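Local coordinates for ATP-dependent Clp protease proteolytic subunit (Listeria monocytogenes, PDB 4JCQ), which probably cleaves peptide bonds in misfolded and other proteins as the serine peptidase subunit of the ATP-dependent Clp machinery, at residues S159-T162 with D163-F166. Numbering follows the deposited sequence.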
loop_
_atom_site.group_PDB
_atom_site.type_symbol
_atom_site.label_atom_id
_atom_site.label_comp_id
_atom_site.label_asym_id
_atom_site.label_seq_id
_atom_site.Cartn_x
_atom_site.Cartn_y
_atom_site.Cartn_z
ATOM N N SER H 159 6.170 35.064 27.374
ATOM C CA SER H 159 7.594 34.725 27.335
ATOM C C SER H 159 7.998 33.783 28.471
ATOM O O SER H 159 8.789 32.858 28.271
ATOM C CB SER H 159 8.448 35.997 27.376
ATOM O OG SER H 159 9.821 35.695 27.198
ATOM N N LYS H 160 7.446 34.024 29.658
ATOM C CA LYS H 160 7.664 33.150 30.804
ATOM C C LYS H 160 7.047 31.769 30.565
ATOM O O LYS H 160 7.690 30.744 30.790
ATOM C CB LYS H 160 7.081 33.785 32.073
ATOM C CG LYS H 160 7.239 32.947 33.332
ATOM C CD LYS H 160 6.437 33.526 34.487
ATOM C CE LYS H 160 6.461 32.601 35.693
ATOM N NZ LYS H 160 5.663 33.146 36.827
ATOM N N ASP H 161 5.808 31.758 30.080
ATOM C CA ASP H 161 5.025 30.530 29.974
ATOM C C ASP H 161 5.396 29.616 28.801
ATOM O O ASP H 161 5.218 28.401 28.889
ATOM C CB ASP H 161 3.528 30.855 29.987
ATOM C CG ASP H 161 3.049 31.356 31.346
ATOM O OD1 ASP H 161 3.774 31.172 32.350
ATOM O OD2 ASP H 161 1.940 31.927 31.415
ATOM N N THR H 162 5.918 30.188 27.716
ATOM C CA THR H 162 6.393 29.376 26.585
ATOM C C THR H 162 7.710 28.664 26.903
ATOM O O THR H 162 8.064 27.683 26.242
ATOM C CB THR H 162 6.559 30.193 25.284
ATOM O OG1 THR H 162 7.432 31.306 25.514
ATOM C CG2 THR H 162 5.210 30.689 24.772
ATOM N N ASP H 163 8.426 29.163 27.911
ATOM C CA ASP H 163 9.709 28.590 28.311
ATOM C C ASP H 163 9.611 27.683 29.544
ATOM O O ASP H 163 10.622 27.374 30.179
ATOM C CB ASP H 163 10.753 29.691 28.531
ATOM C CG ASP H 163 12.167 29.219 28.238
ATOM O OD1 ASP H 163 13.088 29.585 28.992
ATOM O OD2 ASP H 163 12.358 28.471 27.256
ATOM N N ARG H 164 8.393 27.265 29.879
ATOM C CA ARG H 164 8.188 26.240 30.905
ATOM C C ARG H 164 7.090 25.256 30.496
ATOM O O ARG H 164 6.371 25.497 29.527
ATOM C CB ARG H 164 7.929 26.862 32.286
ATOM C CG ARG H 164 6.680 27.718 32.411
ATOM C CD ARG H 164 6.703 28.491 33.720
ATOM N NE ARG H 164 5.373 28.941 34.128
ATOM C CZ ARG H 164 4.572 28.277 34.959
ATOM N NH1 ARG H 164 4.952 27.119 35.486
ATOM N NH2 ARG H 164 3.380 28.774 35.265
ATOM N N ASN H 165 6.982 24.148 31.225
ATOM C CA ASN H 165 6.063 23.066 30.875
ATOM C C ASN H 165 4.939 22.903 31.886
ATOM O O ASN H 165 5.055 22.123 32.834
ATOM C CB ASN H 165 6.825 21.746 30.729
ATOM C CG ASN H 165 7.725 21.725 29.515
ATOM O OD1 ASN H 165 7.282 21.430 28.405
ATOM N ND2 ASN H 165 9.000 22.028 29.718
ATOM N N PHE H 166 3.855 23.643 31.687
ATOM C CA PHE H 166 2.699 23.522 32.564
ATOM C C PHE H 166 1.392 23.414 31.786
ATOM O O PHE H 166 1.138 24.169 30.841
ATOM C CB PHE H 166 2.658 24.656 33.598
ATOM C CG PHE H 166 2.225 25.979 33.042
ATOM C CD1 PHE H 166 0.954 26.473 33.306
ATOM C CD2 PHE H 166 3.087 26.733 32.256
ATOM C CE1 PHE H 166 0.549 27.694 32.796
ATOM C CE2 PHE H 166 2.686 27.953 31.740
ATOM C CZ PHE H 166 1.418 28.436 32.013
#
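Asp163 N reaches back to Lys160 O in a weak hydrogen bond of 3.4 Å, where the helical turn gives way to the more extended Arg164 to Phe166. The chain runs on past the helix end, and the side chains of Arg164 and Phe166 fold back onto Asp161. The carboxylate of Asp161 lies side by side with the Arg164 side chain, and its OD1 accepts the N-H of Arg164 NE in a salt bridge of 3.3 Å. The donor comes from the anti side, 28° out of the carboxylate plane. With CG set between backbone N and carbonyl carbon (chi1 63°), the Arg164 chain runs extended over Lys160 O, its CG 3.6 Å from that oxygen. Its guanidinium then lies over the Phe166 ring, NH2 3.5 Å above the ring plane. The ring in turn presents its edge to Asp161, with Phe166 CZ 3.4 Å from Asp161 CG. Asp161 OD2 is hydrogen-bonded to Tyr176 OH and Gln157 NE2, which would fix the rotation of the buried carboxylate. Thr162 OG1 is hydrogen-bonded to Asn144 OD1 and Ile158 O, while Asp163 OD2 forms a salt bridge with Arg140, tying this turn to helix 133-151. Asn165 touches His116, the probable catalytic histidine, at what corresponds to the aspartate position of the Ser-His-Asp triad in related ClpP subunits, consistent with the inactive triad of this subunit.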